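Side-chain contacts in hyaluronidase (Streptomyces koganeiensis, PDB 4UFQ), which probably degrades hyaluronan as a hyalurononglucosaminidase and assembles from three intertwined copies of an elongated, beta-rich chain: residues T32-E35 and T36-A39; T152-A155 and Q156-V160; R127-G131 and L132-V136. All coordinates share one frame; numbering follows the deposited sequence. Where two conformers were deposited one is given.

From the N terminus the three contacts follow one another in series, and none nests within or crosses another. Contact 1 closes the turn between strand 28-32 and strand 40-44, in the N-terminal part of the elongated chain. Contact 3 comes next and turns strand 124-127 back into strand 132-137. Contact 2 closes the loop that leads from strand 147-148 into strand 157-160. Contacts 2 and 3 reach the same mixed sheet, with centres about 14 Å apart. Contact 1 lies across the chain's centre from contact 2, about 44 Å between centres. All three contacts touch the third subunit, so each local turn also borders the trimer interface.

Contact 1 of 3, residues T32-E35 and T36-A39; sequences TTSE and TNHA
S34 reaches forward with its hydroxyl to the backbone amides of T36 and N37, forming an ST turn inside the loop that joins strand 28-32 to strand 40-44. The OG lies opposite the backbone N about the CA-CB bond, with chi1 -175°, and this directs it at the amides two and three residues further on. T36 N donates to S34 OG at 3.1 Å, and N37 N donates to the same oxygen at 3.1 Å. Both bonds are nearly straight. T36 OG1 adds a weak bond to S34 OG at 3.3 Å. It can do so because its chi1 of 55° sets the hydroxyl between the backbone N and the carbonyl carbon. N37 CB packs beside S34 OG. At the open end of the turn, T32 and A39 meet flank to flank, with T32 CB 3.7 Å from A39 CB. T32 CG2 lies over the carbonyl oxygens of N37 and H38. T32 OG1 instead bonds L25 O of the third subunit, and H38 ND1 accepts from A52 N of the second subunit. The contact thus joins a turn to the trimer interface. Chemically, one hydroxyl oxygen satisfies two consecutive amides and takes a weak third donor. This fixes the course of the turn, while the buried H38 O has no polar partner in the model.

Contact 2 of 3, residues T152-A155 and Q156-V160; sequences TPRA and QVHIV
H158 points its ring back at R154, and ND1 takes the backbone N-H of R154. The bond from R154 N to H158 ND1 is 3.0 Å long with an angle of 165°. The donor sits somewhat out of the ring plane. P153 CA borders the same ring edge, 3.7 Å from H158 ND1, and P153 CB packs on H158 CB at 3.9 Å. The R154 side chain bends at chi3 and brings its guanidinium over the tip of the imidazole. H158 CE1 lies over the centre of one guanidinium face, 3.6 Å from R154 NH1. The two planes stand 74° apart, so the ring presents its edge to that face and the groups do not stack flat. H158 CG lies opposite the backbone N, with chi1 180°, which carries the ring from the strand toward the loop. In the next shell, D188 forms a salt bridge with R154 NE. With ND1 accepting, H158 NE2 probably carries the proton and donates to E172 of the second subunit, whose ion pair with R154 NH2 is long and weak. Beyond these, strand 157-160 pairs in parallel with strand 143-145. The contact is a loop-to-strand junction, closed by a histidine-to-backbone bond at the start of strand 157-160, whose parallel pairing carries a mixed sheet across to the second subunit.

Contact 3 of 3, residues R127-G131 and L132-V136; sequences RNNTG and LDDFV. With SO4 (sulfate ion), chain Q.
A type II beta turn from N129 to L132 reverses the chain here, and two aspartates beyond it bind back to the residues before and within it. L132 N closes the turn on N129 O at 3.0 Å. R127 grips D133 side-on in a two-bond salt bridge. R127 NE meets D133 OD1 at 2.7 Å, nearly straight. R127 NH2 meets the syn lone pair of D133 OD2 at 3.1 Å. The extended R127 chain also carries NH1 and NH2 to a sulfate, probably from the crystallisation liquor. R127 NH2 donates to sulfate O3 at 2.7 Å, and NH1 to O4; N122 ND2 binds the same ion. D134 OD2 accepts two backbone amides, N128 N at 2.8 Å and N129 N at 3.0 Å. N129 ND2 donates to D134 OD1 at 2.9 Å, from above the carboxylate plane, with amide and carboxylate 80° apart. L132 CD1 packs near N129 CB. The N128 and N129 side-chain amides both donate to G139 O of the third subunit, and N128 OD1 bonds T119 N there. D134 and F135 form a classic beta bulge opposite L126. The turn therefore links antiparallel strands 124-127 and 132-137, beside strand 147-148, and R127 pairs in parallel with a strand of the third subunit.

Contact 1 of 3, residues T32-E35 and T36-A39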
loop_
_atom_site.group_PDB
_atom_site.type_symbol
_atom_site.label_atom_id
_atom_site.label_comp_id
_atom_site.label_asym_id
_atom_site.label_seq_id
_atom_site.Cartn_x
_atom_site.Cartn_y
_atom_site.Cartn_z
ATOM N N THR B 32 -21.130 -17.786 -14.688
ATOM C CA THR B 32 -20.531 -18.479 -15.815
ATOM C C THR B 32 -19.671 -19.619 -15.284
ATOM O O THR B 32 -18.930 -19.440 -14.315
ATOM C CB THR B 32 -19.650 -17.520 -16.665
ATOM O OG1 THR B 32 -20.487 -16.632 -17.428
ATOM C CG2 THR B 32 -18.736 -18.285 -17.626
ATOM N N THR B 33 -19.781 -20.784 -15.917
ATOM C CA THR B 33 -18.884 -21.896 -15.656
ATOM C C THR B 33 -18.179 -22.225 -16.967
ATOM O O THR B 33 -18.791 -22.758 -17.904
ATOM C CB THR B 33 -19.636 -23.124 -15.109
ATOM O OG1 THR B 33 -20.549 -22.707 -14.084
ATOM C CG2 THR B 33 -18.659 -24.153 -14.536
ATOM N N SER B 34 -16.898 -21.883 -17.040
ATOM C CA SER B 34 -16.126 -22.060 -18.262
ATOM C C SER B 34 -14.626 -22.079 -18.017
ATOM O O SER B 34 -14.142 -21.586 -16.997
ATOM C CB SER B 34 -16.438 -20.930 -19.244
ATOM O OG SER B 34 -15.780 -21.144 -20.482
ATOM N N GLU B 35 -13.888 -22.642 -18.968
ATOM C CA GLU B 35 -12.432 -22.659 -18.906
ATOM C C GLU B 35 -11.836 -21.648 -19.880
ATOM O O GLU B 35 -10.615 -21.536 -19.993
ATOM C CB GLU B 35 -11.899 -24.061 -19.213
ATOM C CG GLU B 35 -12.170 -25.080 -18.117
ATOM C CD GLU B 35 -11.615 -26.453 -18.443
ATOM O OE1 GLU B 35 -11.075 -26.629 -19.555
ATOM O OE2 GLU B 35 -11.715 -27.353 -17.585
ATOM N N THR B 36 -12.698 -20.909 -20.576
ATOM C CA THR B 36 -12.247 -19.950 -21.587
ATOM C C THR B 36 -12.930 -18.580 -21.507
ATOM O O THR B 36 -12.325 -17.562 -21.847
ATOM C CB THR B 36 -12.450 -20.519 -22.996
ATOM O OG1 THR B 36 -13.818 -20.906 -23.168
ATOM C CG2 THR B 36 -11.553 -21.732 -23.201
ATOM N N ASN B 37 -14.179 -18.553 -21.056
ATOM C CA ASN B 37 -14.950 -17.315 -21.008
ATOM C C ASN B 37 -14.919 -16.676 -19.631
ATOM O O ASN B 37 -15.026 -17.380 -18.632
ATOM C CB ASN B 37 -16.414 -17.580 -21.350
ATOM C CG ASN B 37 -16.624 -17.897 -22.809
ATOM O OD1 ASN B 37 -17.220 -18.918 -23.152
ATOM N ND2 ASN B 37 -16.141 -17.017 -23.680
ATOM N N HIS B 38 -14.797 -15.350 -19.583
ATOM C CA HIS B 38 -15.017 -14.606 -18.342
ATOM C C HIS B 38 -16.499 -14.674 -18.005
ATOM O O HIS B 38 -17.308 -15.032 -18.862
ATOM C CB HIS B 38 -14.643 -13.127 -18.485
ATOM C CG HIS B 38 -13.275 -12.877 -19.039
ATOM N ND1 HIS B 38 -12.132 -13.417 -18.493
ATOM C CD2 HIS B 38 -12.867 -12.104 -20.073
ATOM C CE1 HIS B 38 -11.081 -13.011 -19.184
ATOM N NE2 HIS B 38 -11.499 -12.208 -20.143
ATOM N N ALA B 39 -16.879 -14.301 -16.786
ATOM C CA ALA B 39 -18.303 -14.236 -16.450
ATOM C C ALA B 39 -18.906 -12.928 -16.933
ATOM O O ALA B 39 -20.074 -12.887 -17.363
ATOM C CB ALA B 39 -18.528 -14.418 -14.962
#

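Contact 2 of 3, residues T152-A155 and Q156-V160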
loop_
_atom_site.group_PDB
_atom_site.type_symbol
_atom_site.label_atom_id
_atom_site.label_comp_id
_atom_site.label_asym_id
_atom_site.label_seq_id
_atom_site.Cartn_x
_atom_site.Cartn_y
_atom_site.Cartn_z
ATOM N N THR B 152 16.514 -11.578 1.503
ATOM C CA THR B 152 16.033 -11.476 2.871
ATOM C C THR B 152 16.697 -10.290 3.585
ATOM O O THR B 152 17.932 -10.220 3.649
ATOM C CB THR B 152 16.359 -12.758 3.644
ATOM O OG1 THR B 152 15.819 -13.879 2.944
ATOM C CG2 THR B 152 15.756 -12.714 5.039
ATOM N N PRO B 153 15.903 -9.363 4.141
ATOM C CA PRO B 153 16.522 -8.267 4.900
ATOM C C PRO B 153 17.342 -8.813 6.070
ATOM O O PRO B 153 16.935 -9.788 6.693
ATOM C CB PRO B 153 15.317 -7.460 5.393
ATOM C CG PRO B 153 14.205 -7.798 4.434
ATOM C CD PRO B 153 14.433 -9.234 4.092
ATOM N N ARG B 154 18.479 -8.178 6.372
ATOM C CA ARG B 154 19.395 -8.677 7.403
ATOM C C ARG B 154 19.262 -7.928 8.735
ATOM O O ARG B 154 20.151 -7.996 9.608
ATOM C CB ARG B 154 20.846 -8.675 6.886
ATOM C CG ARG B 154 21.076 -9.578 5.681
ATOM C CD ARG B 154 22.550 -9.890 5.434
ATOM N NE ARG B 154 23.338 -8.662 5.208
ATOM C CZ ARG B 154 23.507 -8.084 4.026
ATOM N NH1 ARG B 154 22.910 -8.556 2.930
ATOM N NH2 ARG B 154 24.243 -7.001 3.927
ATOM N N ALA B 155 18.133 -7.257 8.908
ATOM C CA ALA B 155 17.761 -6.610 10.161
ATOM C C ALA B 155 16.254 -6.380 10.099
ATOM O O ALA B 155 15.625 -6.609 9.035
ATOM C CB ALA B 155 18.529 -5.270 10.326
ATOM N N GLN B 156 15.666 -5.877 11.184
ATOM C CA GLN B 156 14.244 -5.561 11.138
ATOM C C GLN B 156 13.923 -4.567 10.018
ATOM O O GLN B 156 12.882 -4.703 9.354
ATOM C CB GLN B 156 13.746 -5.061 12.493
ATOM C CG GLN B 156 12.227 -5.185 12.620
ATOM C CD GLN B 156 11.732 -6.582 12.866
ATOM O OE1 GLN B 156 12.450 -7.461 13.352
ATOM N NE2 GLN B 156 10.472 -6.813 12.524
ATOM N N VAL B 157 14.802 -3.583 9.830
ATOM C CA VAL B 157 14.776 -2.674 8.681
ATOM C C VAL B 157 16.187 -2.631 8.106
ATOM O O VAL B 157 17.151 -2.425 8.849
ATOM C CB VAL B 157 14.338 -1.256 9.082
ATOM C CG1 VAL B 157 14.385 -0.308 7.888
ATOM C CG2 VAL B 157 12.926 -1.318 9.667
ATOM N N HIS B 158 16.311 -2.846 6.800
ATOM C CA HIS B 158 17.591 -2.944 6.094
ATOM C C HIS B 158 17.543 -1.946 4.939
ATOM O O HIS B 158 16.722 -2.100 4.028
ATOM C CB HIS B 158 17.754 -4.382 5.573
ATOM C CG HIS B 158 19.014 -4.679 4.808
ATOM N ND1 HIS B 158 19.410 -5.976 4.546
ATOM C CD2 HIS B 158 19.940 -3.880 4.223
ATOM C CE1 HIS B 158 20.530 -5.961 3.843
ATOM N NE2 HIS B 158 20.882 -4.705 3.643
ATOM N N ILE B 159 18.395 -0.913 4.993
ATOM C CA ILE B 159 18.472 0.143 3.977
ATOM C C ILE B 159 19.781 0.093 3.257
ATOM O O ILE B 159 20.830 -0.017 3.906
ATOM C CB ILE B 159 18.338 1.565 4.619
ATOM C CG1 ILE B 159 17.104 1.642 5.526
ATOM C CG2 ILE B 159 18.310 2.635 3.528
ATOM C CD1 ILE B 159 17.028 2.908 6.381
ATOM N N VAL B 160 19.749 0.202 1.933
ATOM C CA VAL B 160 20.948 0.285 1.105
ATOM C C VAL B 160 20.982 1.625 0.372
ATOM O O VAL B 160 20.044 1.963 -0.347
ATOM C CB VAL B 160 21.008 -0.855 0.079
ATOM C CG1 VAL B 160 22.300 -0.807 -0.732
ATOM C CG2 VAL B 160 20.864 -2.202 0.784
#

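Contact 3 of 3, residues R127-G131 and L132-V136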
loop_
_atom_site.group_PDB
_atom_site.type_symbol
_atom_site.label_atom_id
_atom_site.label_comp_id
_atom_site.label_asym_id
_atom_site.label_seq_id
_atom_site.Cartn_x
_atom_site.Cartn_y
_atom_site.Cartn_z
ATOM N N ARG B 127 8.310 -2.728 -6.645
ATOM C CA ARG B 127 9.411 -3.183 -7.484
ATOM C C ARG B 127 9.446 -2.433 -8.800
ATOM O O ARG B 127 8.983 -2.923 -9.843
ATOM C CB ARG B 127 9.309 -4.700 -7.709
ATOM C CG ARG B 127 9.631 -5.498 -6.462
ATOM C CD ARG B 127 9.364 -7.007 -6.572
ATOM N NE ARG B 127 9.954 -7.665 -5.399
ATOM C CZ ARG B 127 9.945 -8.970 -5.154
ATOM N NH1 ARG B 127 9.373 -9.809 -6.001
ATOM N NH2 ARG B 127 10.515 -9.439 -4.044
ATOM N N ASN B 128 10.023 -1.242 -8.752
ATOM C CA ASN B 128 10.081 -0.362 -9.909
ATOM C C ASN B 128 11.418 -0.459 -10.631
ATOM O O ASN B 128 11.470 -0.521 -11.867
ATOM C CB ASN B 128 9.845 1.069 -9.434
ATOM C CG ASN B 128 9.528 2.009 -10.564
ATOM O OD1 ASN B 128 8.802 1.653 -11.483
ATOM N ND2 ASN B 128 10.097 3.207 -10.524
ATOM N N ASN B 129 12.498 -0.473 -9.849
ATOM C CA ASN B 129 13.847 -0.439 -10.405
ATOM C C ASN B 129 14.473 -1.824 -10.554
ATOM O O ASN B 129 14.437 -2.637 -9.627
ATOM C CB ASN B 129 14.708 0.490 -9.553
ATOM C CG ASN B 129 14.236 1.921 -9.645
ATOM O OD1 ASN B 129 14.328 2.540 -10.709
ATOM N ND2 ASN B 129 13.681 2.440 -8.558
ATOM N N THR B 130 15.025 -2.084 -11.740
ATOM C CA THR B 130 15.527 -3.415 -12.085
ATOM C C THR B 130 16.532 -3.907 -11.040
ATOM O O THR B 130 17.431 -3.166 -10.612
ATOM C CB THR B 130 16.175 -3.419 -13.480
ATOM O OG1 THR B 130 15.215 -2.979 -14.448
ATOM C CG2 THR B 130 16.661 -4.815 -13.861
ATOM N N GLY B 131 16.350 -5.148 -10.598
ATOM C CA GLY B 131 17.276 -5.760 -9.660
ATOM C C GLY B 131 17.057 -5.401 -8.196
ATOM O O GLY B 131 17.728 -5.950 -7.327
ATOM N N LEU B 132 16.102 -4.514 -7.917
ATOM C CA LEU B 132 15.905 -4.011 -6.553
ATOM C C LEU B 132 14.512 -4.286 -6.010
ATOM O O LEU B 132 13.537 -4.392 -6.759
ATOM C CB LEU B 132 16.157 -2.491 -6.492
ATOM C CG LEU B 132 17.548 -2.019 -6.937
ATOM C CD1 LEU B 132 17.663 -0.502 -6.848
ATOM C CD2 LEU B 132 18.640 -2.688 -6.100
ATOM N N ASP B 133 14.438 -4.394 -4.690
ATOM C CA ASP B 133 13.201 -4.198 -3.945
ATOM C C ASP B 133 13.232 -2.775 -3.408
ATOM O O ASP B 133 13.927 -2.484 -2.426
ATOM C CB ASP B 133 13.091 -5.176 -2.771
ATOM C CG ASP B 133 12.129 -6.301 -3.037
ATOM O OD1 ASP B 133 11.014 -6.026 -3.524
ATOM O OD2 ASP B 133 12.486 -7.460 -2.751
ATOM N N ASP B 134 12.507 -1.873 -4.056
ATOM C CA ASP B 134 12.502 -0.485 -3.607
ATOM C C ASP B 134 11.951 -0.344 -2.184
ATOM O O ASP B 134 12.548 0.344 -1.335
ATOM C CB ASP B 134 11.749 0.392 -4.610
ATOM C CG ASP B 134 12.421 0.406 -5.987
ATOM O OD1 ASP B 134 13.543 0.935 -6.104
ATOM O OD2 ASP B 134 11.840 -0.132 -6.965
ATOM N N PHE B 135 10.836 -1.017 -1.910
ATOM C CA PHE B 135 10.263 -1.100 -0.565
ATOM C C PHE B 135 9.549 -2.430 -0.455
ATOM O O PHE B 135 8.670 -2.742 -1.273
ATOM C CB PHE B 135 9.292 0.056 -0.298
ATOM C CG PHE B 135 8.647 0.009 1.053
ATOM C CD1 PHE B 135 9.390 0.232 2.202
ATOM C CD2 PHE B 135 7.301 -0.258 1.178
ATOM C CE1 PHE B 135 8.797 0.185 3.450
ATOM C CE2 PHE B 135 6.692 -0.306 2.417
ATOM C CZ PHE B 135 7.443 -0.093 3.562
ATOM N N VAL B 136 9.938 -3.245 0.514
ATOM C CA VAL B 136 9.313 -4.547 0.714
ATOM C C VAL B 136 9.152 -4.813 2.204
ATOM O O VAL B 136 10.037 -4.494 3.014
ATOM C CB VAL B 136 10.108 -5.670 0.024
ATOM C CG1 VAL B 136 11.501 -5.839 0.637
ATOM C CG2 VAL B 136 9.353 -6.995 0.046
HETATM S S SO4 Q . 9.743 -12.899 -3.514
HETATM O O1 SO4 Q . 8.324 -13.259 -3.442
HETATM O O2 SO4 Q . 10.567 -14.065 -3.174
HETATM O O3 SO4 Q . 10.051 -11.759 -2.645
HETATM O O4 SO4 Q . 10.060 -12.535 -4.896
#